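Local coordinates for protein MDM10 isoform 1 (PDB 7BTX) that helps tether the endoplasmic reticulum to mitochondria as part of the ERMES complex and acts in late assembly of the TOM translocase of the mitochondrial outer membrane, at residues D[5-9]-D[154-158]; D[11-16]-D[78-84]; D[33-37]-D[416-420]; D[164-170]-D[182-188]. One frame throughout, in Å; residues are numbered along the deposited sequence.

Contact 1: D[5-9]-D[154-158]; sequences MDQVL and EAMII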
# COMPACT_ATOMS: atom_id res chain seq x y z
N MET D 5 -25.47 -3.83 -11.40
CA MET D 5 -26.28 -3.14 -12.40
C MET D 5 -27.07 -4.13 -13.24
O MET D 5 -28.12 -3.78 -13.79
CB MET D 5 -25.39 -2.27 -13.28
CG MET D 5 -26.09 -1.11 -13.94
SD MET D 5 -25.34 -0.62 -15.50
CE MET D 5 -23.99 0.41 -14.96
N ASP D 6 -26.59 -5.37 -13.35
CA ASP D 6 -27.27 -6.36 -14.17
C ASP D 6 -28.30 -7.16 -13.38
O ASP D 6 -29.08 -7.89 -13.99
CB ASP D 6 -26.26 -7.31 -14.81
CG ASP D 6 -25.11 -6.58 -15.47
OD1 ASP D 6 -25.38 -5.67 -16.29
OD2 ASP D 6 -23.95 -6.92 -15.19
N GLN D 7 -28.30 -7.06 -12.06
CA GLN D 7 -29.38 -7.67 -11.30
C GLN D 7 -30.43 -6.66 -10.88
O GLN D 7 -31.54 -7.04 -10.52
CB GLN D 7 -28.83 -8.41 -10.08
CG GLN D 7 -27.82 -7.66 -9.25
CD GLN D 7 -27.11 -8.55 -8.25
OE1 GLN D 7 -27.59 -9.63 -7.91
NE2 GLN D 7 -25.95 -8.11 -7.78
N VAL D 8 -30.09 -5.37 -10.91
CA VAL D 8 -31.12 -4.33 -10.93
C VAL D 8 -31.89 -4.40 -12.24
O VAL D 8 -33.12 -4.30 -12.26
CB VAL D 8 -30.48 -2.94 -10.72
CG1 VAL D 8 -31.48 -1.85 -10.96
CG2 VAL D 8 -29.94 -2.81 -9.32
N LEU D 9 -31.17 -4.62 -13.34
CA LEU D 9 -31.77 -4.65 -14.67
C LEU D 9 -32.68 -5.85 -14.84
O LEU D 9 -33.77 -5.74 -15.41
CB LEU D 9 -30.66 -4.65 -15.71
CG LEU D 9 -31.03 -4.96 -17.15
CD1 LEU D 9 -31.75 -3.78 -17.68
CD2 LEU D 9 -29.80 -5.25 -17.96
N GLU D 154 -21.19 5.11 -12.00
CA GLU D 154 -21.92 4.31 -12.96
C GLU D 154 -23.39 4.70 -12.88
O GLU D 154 -23.85 5.18 -11.85
CB GLU D 154 -21.71 2.81 -12.71
CG GLU D 154 -22.70 2.15 -11.80
CD GLU D 154 -22.39 0.69 -11.58
OE1 GLU D 154 -21.30 0.26 -12.00
OE2 GLU D 154 -23.22 -0.02 -10.98
N ALA D 155 -24.12 4.56 -13.98
CA ALA D 155 -25.51 4.99 -14.01
C ALA D 155 -26.28 4.12 -14.99
O ALA D 155 -25.71 3.48 -15.87
CB ALA D 155 -25.62 6.47 -14.39
N MET D 156 -27.60 4.11 -14.83
CA MET D 156 -28.48 3.37 -15.71
C MET D 156 -29.89 3.93 -15.66
O MET D 156 -30.49 4.02 -14.59
CB MET D 156 -28.51 1.89 -15.34
CG MET D 156 -29.37 1.06 -16.26
SD MET D 156 -29.23 -0.70 -15.96
CE MET D 156 -29.95 -0.80 -14.33
N ILE D 157 -30.43 4.31 -16.81
CA ILE D 157 -31.81 4.76 -16.92
C ILE D 157 -32.52 3.80 -17.86
O ILE D 157 -32.03 3.53 -18.96
CB ILE D 157 -31.90 6.20 -17.45
CG1 ILE D 157 -31.07 7.15 -16.60
CG2 ILE D 157 -33.33 6.67 -17.49
CD1 ILE D 157 -30.76 8.44 -17.27
N ILE D 158 -33.66 3.28 -17.43
CA ILE D 158 -34.50 2.43 -18.26
C ILE D 158 -35.82 3.15 -18.42
O ILE D 158 -36.38 3.65 -17.44
CB ILE D 158 -34.71 1.04 -17.65
CG1 ILE D 158 -33.38 0.42 -17.25
CG2 ILE D 158 -35.39 0.13 -18.63
CD1 ILE D 158 -33.56 -0.81 -16.41

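Contact 2: D[11-16]-D[78-84]; sequences AFYQST and AQQLEKF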
# COMPACT_ATOMS: atom_id res chain seq x y z
N ALA D 11 -34.17 -7.40 -12.44
CA ALA D 11 -35.30 -7.27 -11.53
C ALA D 11 -36.37 -6.36 -12.11
O ALA D 11 -37.55 -6.50 -11.78
CB ALA D 11 -34.83 -6.76 -10.17
N PHE D 12 -35.97 -5.41 -12.95
CA PHE D 12 -36.93 -4.54 -13.61
C PHE D 12 -37.60 -5.26 -14.77
O PHE D 12 -38.75 -4.97 -15.12
CB PHE D 12 -36.24 -3.27 -14.09
CG PHE D 12 -37.18 -2.24 -14.61
CD1 PHE D 12 -38.05 -1.58 -13.76
CD2 PHE D 12 -37.19 -1.91 -15.96
CE1 PHE D 12 -38.90 -0.62 -14.24
CE2 PHE D 12 -38.05 -0.95 -16.43
CZ PHE D 12 -38.91 -0.31 -15.58
N TYR D 13 -36.88 -6.19 -15.39
CA TYR D 13 -37.43 -6.96 -16.49
C TYR D 13 -38.48 -7.96 -16.02
O TYR D 13 -39.47 -8.17 -16.72
CB TYR D 13 -36.32 -7.71 -17.22
CG TYR D 13 -35.49 -6.86 -18.16
CD1 TYR D 13 -35.78 -5.52 -18.36
CD2 TYR D 13 -34.43 -7.41 -18.85
CE1 TYR D 13 -35.02 -4.76 -19.21
CE2 TYR D 13 -33.68 -6.66 -19.71
CZ TYR D 13 -33.98 -5.34 -19.89
OH TYR D 13 -33.22 -4.58 -20.75
N GLN D 14 -38.28 -8.57 -14.86
CA GLN D 14 -39.25 -9.51 -14.31
C GLN D 14 -40.41 -8.81 -13.63
O GLN D 14 -41.42 -9.46 -13.35
CB GLN D 14 -38.57 -10.44 -13.30
CG GLN D 14 -37.49 -11.33 -13.90
CD GLN D 14 -36.40 -11.65 -12.90
OE1 GLN D 14 -36.59 -11.50 -11.69
NE2 GLN D 14 -35.26 -12.10 -13.39
N SER D 15 -40.30 -7.51 -13.36
CA SER D 15 -41.37 -6.76 -12.72
C SER D 15 -42.29 -6.08 -13.72
O SER D 15 -43.48 -5.92 -13.43
CB SER D 15 -40.78 -5.70 -11.79
OG SER D 15 -41.81 -4.94 -11.18
N THR D 16 -41.78 -5.68 -14.88
CA THR D 16 -42.59 -5.07 -15.92
C THR D 16 -42.90 -6.03 -17.06
O THR D 16 -43.53 -5.62 -18.04
CB THR D 16 -41.89 -3.83 -16.46
OG1 THR D 16 -40.69 -4.21 -17.15
CG2 THR D 16 -41.53 -2.91 -15.33
N ALA D 78 -41.84 1.02 -11.15
CA ALA D 78 -42.33 -0.34 -10.95
C ALA D 78 -42.29 -0.66 -9.46
O ALA D 78 -41.23 -0.97 -8.92
CB ALA D 78 -41.49 -1.33 -11.74
N GLN D 79 -43.44 -0.62 -8.81
CA GLN D 79 -43.50 -0.69 -7.36
C GLN D 79 -43.48 -2.11 -6.82
O GLN D 79 -43.94 -2.34 -5.69
CB GLN D 79 -44.74 0.04 -6.84
CG GLN D 79 -44.56 1.55 -6.65
CD GLN D 79 -43.41 1.90 -5.72
OE1 GLN D 79 -42.28 2.13 -6.15
NE2 GLN D 79 -43.70 1.96 -4.43
N GLN D 80 -42.97 -3.07 -7.59
CA GLN D 80 -42.82 -4.45 -7.16
C GLN D 80 -41.38 -4.93 -7.33
O GLN D 80 -41.13 -6.13 -7.47
CB GLN D 80 -43.76 -5.36 -7.94
CG GLN D 80 -45.25 -5.07 -7.76
CD GLN D 80 -45.76 -4.00 -8.71
OE1 GLN D 80 -45.11 -3.68 -9.70
NE2 GLN D 80 -46.93 -3.44 -8.41
N LEU D 81 -40.42 -4.00 -7.30
CA LEU D 81 -39.10 -4.29 -7.85
C LEU D 81 -38.22 -5.05 -6.87
O LEU D 81 -37.49 -5.96 -7.28
CB LEU D 81 -38.42 -2.98 -8.26
CG LEU D 81 -37.14 -3.06 -9.10
CD1 LEU D 81 -37.23 -2.04 -10.18
CD2 LEU D 81 -35.92 -2.78 -8.26
N GLU D 82 -38.26 -4.71 -5.59
CA GLU D 82 -37.32 -5.28 -4.63
C GLU D 82 -37.77 -6.63 -4.07
O GLU D 82 -37.07 -7.20 -3.23
CB GLU D 82 -37.05 -4.29 -3.50
CG GLU D 82 -36.22 -3.11 -3.98
CD GLU D 82 -35.70 -2.26 -2.85
OE1 GLU D 82 -34.53 -2.46 -2.46
OE2 GLU D 82 -36.45 -1.39 -2.35
N LYS D 83 -38.91 -7.15 -4.52
CA LYS D 83 -39.18 -8.57 -4.35
C LYS D 83 -38.37 -9.42 -5.32
O LYS D 83 -38.22 -10.62 -5.09
CB LYS D 83 -40.67 -8.87 -4.54
CG LYS D 83 -41.59 -8.15 -3.57
CD LYS D 83 -43.04 -8.49 -3.86
CE LYS D 83 -43.66 -7.51 -4.83
NZ LYS D 83 -43.62 -6.12 -4.30
N PHE D 84 -37.85 -8.81 -6.38
CA PHE D 84 -37.05 -9.49 -7.39
C PHE D 84 -35.57 -9.20 -7.25
O PHE D 84 -34.77 -9.70 -8.04
CB PHE D 84 -37.52 -9.10 -8.79
CG PHE D 84 -38.91 -9.57 -9.12
CD1 PHE D 84 -40.01 -8.79 -8.82
CD2 PHE D 84 -39.11 -10.80 -9.73
CE1 PHE D 84 -41.28 -9.21 -9.12
CE2 PHE D 84 -40.38 -11.23 -10.04
CZ PHE D 84 -41.47 -10.43 -9.73

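Contact 3: D[33-37]-D[416-420]; sequences TLLDF and WKLST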
# COMPACT_ATOMS: atom_id res chain seq x y z
N THR D 33 -23.58 -19.76 -17.05
CA THR D 33 -23.84 -20.01 -15.64
C THR D 33 -23.19 -21.32 -15.20
O THR D 33 -22.67 -21.41 -14.08
CB THR D 33 -25.36 -20.04 -15.41
OG1 THR D 33 -25.90 -18.76 -15.73
CG2 THR D 33 -25.72 -20.38 -13.98
N LEU D 34 -23.15 -22.30 -16.09
CA LEU D 34 -22.62 -23.61 -15.74
C LEU D 34 -21.14 -23.76 -16.00
O LEU D 34 -20.52 -24.67 -15.44
CB LEU D 34 -23.40 -24.70 -16.48
CG LEU D 34 -24.81 -24.86 -15.93
CD1 LEU D 34 -25.67 -25.81 -16.71
CD2 LEU D 34 -24.66 -25.38 -14.56
N LEU D 35 -20.54 -22.90 -16.82
CA LEU D 35 -19.15 -23.09 -17.21
C LEU D 35 -18.25 -21.97 -16.74
O LEU D 35 -17.17 -22.23 -16.20
CB LEU D 35 -19.04 -23.19 -18.74
CG LEU D 35 -19.93 -24.18 -19.48
CD1 LEU D 35 -19.58 -24.11 -20.93
CD2 LEU D 35 -19.81 -25.57 -18.98
N ASP D 36 -18.66 -20.72 -16.94
CA ASP D 36 -17.77 -19.57 -16.81
C ASP D 36 -17.95 -18.81 -15.51
O ASP D 36 -17.81 -17.59 -15.49
CB ASP D 36 -17.96 -18.63 -18.00
CG ASP D 36 -17.76 -19.32 -19.33
OD1 ASP D 36 -16.95 -20.26 -19.39
OD2 ASP D 36 -18.42 -18.92 -20.31
N PHE D 37 -18.26 -19.50 -14.41
CA PHE D 37 -18.41 -18.82 -13.14
C PHE D 37 -17.04 -18.43 -12.59
O PHE D 37 -15.99 -18.80 -13.12
CB PHE D 37 -19.21 -19.67 -12.15
CG PHE D 37 -18.64 -21.03 -11.89
CD1 PHE D 37 -19.05 -22.12 -12.62
CD2 PHE D 37 -17.73 -21.23 -10.86
CE1 PHE D 37 -18.55 -23.37 -12.37
CE2 PHE D 37 -17.22 -22.48 -10.61
CZ PHE D 37 -17.63 -23.55 -11.36
N TRP D 416 -23.42 -26.57 -5.34
CA TRP D 416 -22.10 -27.05 -5.71
C TRP D 416 -21.93 -26.93 -7.22
O TRP D 416 -22.85 -27.26 -7.97
CB TRP D 416 -21.90 -28.51 -5.30
CG TRP D 416 -22.05 -28.75 -3.86
CD1 TRP D 416 -23.22 -28.90 -3.17
CD2 TRP D 416 -21.00 -28.87 -2.90
NE1 TRP D 416 -22.95 -29.10 -1.84
CE2 TRP D 416 -21.60 -29.09 -1.65
CE3 TRP D 416 -19.61 -28.80 -2.99
CZ2 TRP D 416 -20.85 -29.25 -0.49
CZ3 TRP D 416 -18.87 -28.96 -1.84
CH2 TRP D 416 -19.49 -29.18 -0.60
N LYS D 417 -20.78 -26.44 -7.66
CA LYS D 417 -20.62 -26.12 -9.09
C LYS D 417 -19.23 -26.58 -9.55
O LYS D 417 -18.22 -26.00 -9.16
CB LYS D 417 -20.81 -24.64 -9.34
CG LYS D 417 -22.24 -24.15 -9.30
CD LYS D 417 -22.30 -22.64 -9.18
CE LYS D 417 -22.04 -21.98 -10.52
NZ LYS D 417 -23.21 -22.12 -11.43
N LEU D 418 -19.21 -27.60 -10.40
CA LEU D 418 -17.97 -28.02 -11.04
C LEU D 418 -17.91 -27.51 -12.47
O LEU D 418 -18.94 -27.27 -13.11
CB LEU D 418 -17.84 -29.54 -11.03
CG LEU D 418 -17.39 -30.28 -9.77
CD1 LEU D 418 -18.49 -30.40 -8.73
CD2 LEU D 418 -16.85 -31.64 -10.14
N SER D 419 -16.70 -27.33 -12.99
CA SER D 419 -16.53 -27.01 -14.41
C SER D 419 -15.16 -27.42 -14.93
O SER D 419 -14.17 -26.72 -14.72
CB SER D 419 -16.73 -25.52 -14.68
OG SER D 419 -15.65 -24.76 -14.19
N THR D 420 -15.11 -28.53 -15.66
CA THR D 420 -13.85 -29.05 -16.17
C THR D 420 -13.56 -28.50 -17.55
O THR D 420 -14.42 -28.51 -18.43
CB THR D 420 -13.91 -30.58 -16.23
OG1 THR D 420 -14.30 -31.09 -14.95
CG2 THR D 420 -12.56 -31.16 -16.60

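Contact 4: D[164-170]-D[182-188]; sequences QTQFMLK and LTCYFQR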
# COMPACT_ATOMS: atom_id res chain seq x y z
N GLN D 164 -44.19 -2.64 -26.31
CA GLN D 164 -43.29 -3.46 -27.11
C GLN D 164 -42.06 -2.65 -27.51
O GLN D 164 -41.56 -2.80 -28.63
CB GLN D 164 -44.01 -3.99 -28.34
CG GLN D 164 -44.94 -5.16 -28.07
CD GLN D 164 -45.74 -5.56 -29.28
OE1 GLN D 164 -45.55 -5.02 -30.37
NE2 GLN D 164 -46.65 -6.50 -29.10
N THR D 165 -41.59 -1.78 -26.63
CA THR D 165 -40.49 -0.86 -26.90
C THR D 165 -39.89 -0.43 -25.57
O THR D 165 -40.61 -0.17 -24.61
CB THR D 165 -40.99 0.35 -27.71
OG1 THR D 165 -41.40 -0.07 -29.01
CG2 THR D 165 -39.95 1.43 -27.84
N GLN D 166 -38.56 -0.39 -25.51
CA GLN D 166 -37.87 0.05 -24.31
C GLN D 166 -36.63 0.83 -24.71
O GLN D 166 -36.04 0.58 -25.76
CB GLN D 166 -37.49 -1.13 -23.43
CG GLN D 166 -37.47 -0.82 -21.97
CD GLN D 166 -37.00 -1.99 -21.16
OE1 GLN D 166 -35.86 -2.40 -21.26
NE2 GLN D 166 -37.89 -2.54 -20.35
N PHE D 167 -36.25 1.78 -23.87
CA PHE D 167 -35.03 2.56 -24.06
C PHE D 167 -34.16 2.38 -22.83
O PHE D 167 -34.66 2.22 -21.72
CB PHE D 167 -35.34 4.04 -24.29
CG PHE D 167 -34.12 4.89 -24.46
CD1 PHE D 167 -33.35 4.80 -25.60
CD2 PHE D 167 -33.74 5.78 -23.46
CE1 PHE D 167 -32.22 5.58 -25.75
CE2 PHE D 167 -32.61 6.56 -23.61
CZ PHE D 167 -31.85 6.46 -24.76
N MET D 168 -32.84 2.40 -23.03
CA MET D 168 -31.92 2.18 -21.94
C MET D 168 -30.67 3.01 -22.13
O MET D 168 -30.15 3.10 -23.24
CB MET D 168 -31.52 0.72 -21.83
CG MET D 168 -32.42 -0.13 -20.98
SD MET D 168 -31.62 -1.69 -20.64
CE MET D 168 -29.99 -1.13 -20.20
N LEU D 169 -30.19 3.62 -21.06
CA LEU D 169 -28.90 4.29 -21.02
C LEU D 169 -28.02 3.59 -19.99
O LEU D 169 -28.51 3.03 -19.01
CB LEU D 169 -29.05 5.76 -20.66
CG LEU D 169 -29.18 6.75 -21.80
CD1 LEU D 169 -29.94 7.96 -21.34
CD2 LEU D 169 -27.81 7.15 -22.28
N LYS D 170 -26.72 3.62 -20.23
CA LYS D 170 -25.79 2.94 -19.33
C LYS D 170 -24.46 3.70 -19.37
O LYS D 170 -23.64 3.48 -20.26
CB LYS D 170 -25.59 1.49 -19.70
CG LYS D 170 -26.39 0.50 -18.90
CD LYS D 170 -26.31 -0.87 -19.54
CE LYS D 170 -26.74 -1.96 -18.59
NZ LYS D 170 -26.86 -3.27 -19.29
N LEU D 182 -20.69 5.81 -22.58
CA LEU D 182 -22.12 6.08 -22.52
C LEU D 182 -22.81 5.36 -23.66
O LEU D 182 -22.70 5.78 -24.81
CB LEU D 182 -22.39 7.58 -22.59
CG LEU D 182 -23.84 8.00 -22.46
CD1 LEU D 182 -24.32 7.68 -21.07
CD2 LEU D 182 -23.96 9.48 -22.74
N THR D 183 -23.54 4.29 -23.34
CA THR D 183 -24.15 3.43 -24.35
C THR D 183 -25.66 3.47 -24.25
O THR D 183 -26.23 3.53 -23.16
CB THR D 183 -23.69 1.99 -24.20
OG1 THR D 183 -24.35 1.41 -23.08
CG2 THR D 183 -22.20 1.92 -23.96
N CYS D 184 -26.32 3.42 -25.41
CA CYS D 184 -27.76 3.44 -25.52
C CYS D 184 -28.27 2.10 -26.05
O CYS D 184 -27.62 1.44 -26.85
CB CYS D 184 -28.22 4.56 -26.45
SG CYS D 184 -27.79 6.21 -25.90
N TYR D 185 -29.46 1.71 -25.58
CA TYR D 185 -30.08 0.45 -25.99
C TYR D 185 -31.53 0.73 -26.32
O TYR D 185 -32.36 0.86 -25.42
CB TYR D 185 -30.00 -0.63 -24.91
CG TYR D 185 -28.62 -1.07 -24.49
CD1 TYR D 185 -27.86 -0.31 -23.63
CD2 TYR D 185 -28.10 -2.27 -24.93
CE1 TYR D 185 -26.62 -0.71 -23.24
CE2 TYR D 185 -26.85 -2.68 -24.55
CZ TYR D 185 -26.11 -1.89 -23.70
OH TYR D 185 -24.86 -2.29 -23.30
N PHE D 186 -31.85 0.83 -27.60
CA PHE D 186 -33.23 0.79 -28.03
C PHE D 186 -33.58 -0.64 -28.40
O PHE D 186 -32.79 -1.33 -29.03
CB PHE D 186 -33.44 1.72 -29.23
CG PHE D 186 -34.87 1.88 -29.62
CD1 PHE D 186 -35.70 2.73 -28.91
CD2 PHE D 186 -35.39 1.17 -30.69
CE1 PHE D 186 -37.01 2.88 -29.27
CE2 PHE D 186 -36.71 1.31 -31.04
CZ PHE D 186 -37.51 2.17 -30.34
N GLN D 187 -34.76 -1.09 -27.98
CA GLN D 187 -35.11 -2.49 -28.20
C GLN D 187 -36.61 -2.65 -28.37
O GLN D 187 -37.39 -2.28 -27.49
CB GLN D 187 -34.60 -3.35 -27.04
CG GLN D 187 -34.73 -2.73 -25.68
CD GLN D 187 -33.94 -3.45 -24.63
OE1 GLN D 187 -33.38 -4.52 -24.88
NE2 GLN D 187 -33.87 -2.88 -23.43
N ARG D 188 -37.02 -3.20 -29.52
CA ARG D 188 -38.43 -3.40 -29.83
C ARG D 188 -38.76 -4.88 -29.70
O ARG D 188 -38.40 -5.71 -30.53
CB ARG D 188 -38.75 -2.88 -31.23
CG ARG D 188 -40.19 -3.16 -31.65
CD ARG D 188 -40.66 -2.22 -32.75
NE ARG D 188 -40.37 -2.74 -34.08
CZ ARG D 188 -39.63 -2.10 -34.98
NH1 ARG D 188 -39.11 -0.91 -34.70
NH2 ARG D 188 -39.42 -2.65 -36.17

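Contact 1: D[5-9]-D[154-158]
Met5, Val8 and Leu9 of helix 5-16 pack on Glu154, Met156 and Ile158 of strand 152-162, a buried apolar contact between the N-terminal helix and the inner wall of a beta barrel, the fold expected of a mitochondrial outer-membrane protein of this family. Helix and strand run nearly parallel, their segment axes 14° apart and 10.2 Å apart at closest approach. Glu154, Met156 and Ile158, every second residue of the strand, turn to the helix, while Ala155 points away from it. Two methionines carry most of the contact. Met156 runs straight out from the strand, CG anti to the backbone N (chi1 -178°), and bends only at its last torsion; its CE ends 3.5 Å from Met5 O, with Val8 CG1 3.8 Å from the same methyl. Met5 comes the other way and crosses it at a slant, Met5 CG lying 3.8 Å from Met156 SD. The Met5 chain then bends at chi3 (-82°) and leads CE to the strand backbone, 3.6 Å from Ala155 O, and beside the carbons of Glu154. The carboxylate of Glu154 has its polar partner elsewhere: OE2 is hydrogen-bonded to Tyr143 OH on the adjoining strand. A serine in place of Met5 would probably open a gap between the start of the helix and the strand, leaving the Met156 sulfur and the Glu154 chain without the Met5 packing. One turn on, Leu9 meets Ile158 at about a right angle, and the methyls Leu9 CD1 and Ile158 CD1 touch at 3.7 Å.

Contact 2: D[11-16]-D[78-84]
The Phe84 ring lies against Gln14, whose backbone O sits over one face, while Gln80 O lies in the ring plane at its edge. The Gln14 amide is turned 60° from the ring, and its OE1 comes within 3.3 Å of Phe84 CD2. Ser15 CB approaches the same ring obliquely. The second ring, Phe12, carries Thr16 CG2 on one face, 3.6 Å above the plane and toward the rim. Leu81 meets it at the edge, with Leu81 CD1 3.7 Å from Phe12 CD1, and Ala78 CB comes in obliquely. Thr16 OG1 donates to Phe12 O over 2.9 Å, and Thr16 N reaches that oxygen from the opposite face of the carbonyl. The hydroxyl bond holds the side-chain rotation that places Thr16 CG2 on the ring. Ala11 CB stands 3.8 Å from Phe84 CB, and Ser15 OG, anti to its own N (chi1 179°), faces Ala78 CB and Gln80 CB. The contact lays the second half of helix 5-16 on the loop that follows strand 68-76. Phe12 also packs on Leu141 of strand 140-147 and Ile158 of strand 152-162, and Leu81 on Leu141 and on Leu74 of strand 68-76, so helix and loop together meet three neighbouring strands.

Contact 3: D[33-37]-D[416-420]
Lys417 and Phe37 carry this contact between the end of helix 30-33, with the loop after it, and strand 413-420 of the barrel wall. Its single hydrogen bond across the segments runs from Lys417 NZ to Thr33 O over 2.8 Å, with the donor 37° out of the carbonyl plane. The lysine chain bends at chi3 (78°) and again at chi4, which brings the ammonium round to that carbonyl; the same NZ also forms a salt bridge with Glu312. A CH-pi contact accompanies the bond: Lys417 CE stands over the Phe37 ring, 4.1 Å from its centroid, while Lys417 CB covers the rim of the ring. Van der Waals contacts add to this. Leu34 O and Leu418 O lie at the ring's edge in the plane, Lys417 O is 3.3 Å from Phe37 CZ, and Ser419 CB is 3.6 Å from Phe37 CE1. Lys428 of the neighbouring strand adds hydrogen bonds to Leu35 O and Phe37 O and a cation-pi contact with Phe37. Two lysines thus grip the end of helix 30-33 and the loop after it: ammonium groups bind the carbonyls of Thr33, Leu35 and Phe37, their charge probably eased by Glu312 and the aromatic ring.

Contact 4: D[164-170]-D[182-188]
Strands 165-174 and 179-189 form an antiparallel beta hairpin in the barrel wall, and Gln166 paired with Gln187 and Lys170 with Thr183 are hydrogen-bonded pairs in it. Gln187 N reaches Gln166 O in the carbonyl plane over 3.1 Å, and Thr183 N gives a straight bond to Lys170 O (171° at the hydrogen) though from above that carbonyl's plane. Gln166, Met168, Lys170, Tyr185 and Gln187 share the face on which helix 5-16 lies. There the two glutamine side chains run side by side with Tyr13 OH bound to Gln187 NE2, Met168 SD makes an oblique Met-aromatic contact with the Tyr185 ring, and the extended Lys170 chain brings CD within 3.7 Å of Tyr185 CE1. At the other end of the pairing, Thr165 OG1 donates to Gln164 O over 2.8 Å. Thr165 CG2, anti to the backbone N (chi1 of OG1 -66°), rests 3.6 Å from Phe186 CZ. With a glycine at Thr165, the Phe186 ring would probably lose the methyl beside it and be freer to turn, and Gln164 O would lose its hydroxyl donor. On the face of Leu169 and Cys184, Leu169 CD2 sits 3.7 Å from Cys184 SG and also 3.7 Å from Leu182 CD1.

How the contacts relate
From the N terminus, helix 5-16 enters contacts 1 and 2 in turn. Contact 2 closes a loop of about 60 residues, which lies wholly within the longer loop of contact 1. Contact 3 begins after the helix and ends near residue 420, so it crosses both. Contact 4, a local hairpin, follows contact 1 in the chain and falls within the span of contact 3. Contacts 1, 2 and 4 adjoin: Leu9 and Tyr13 of the shared helix both pack on Met168, and Ile157 O probably accepts from Leu169 N between neighbouring strands. Contact 3 stands alone across the barrel, its centre about 25 Å from that of contact 1, tying the N-terminal region to a late strand.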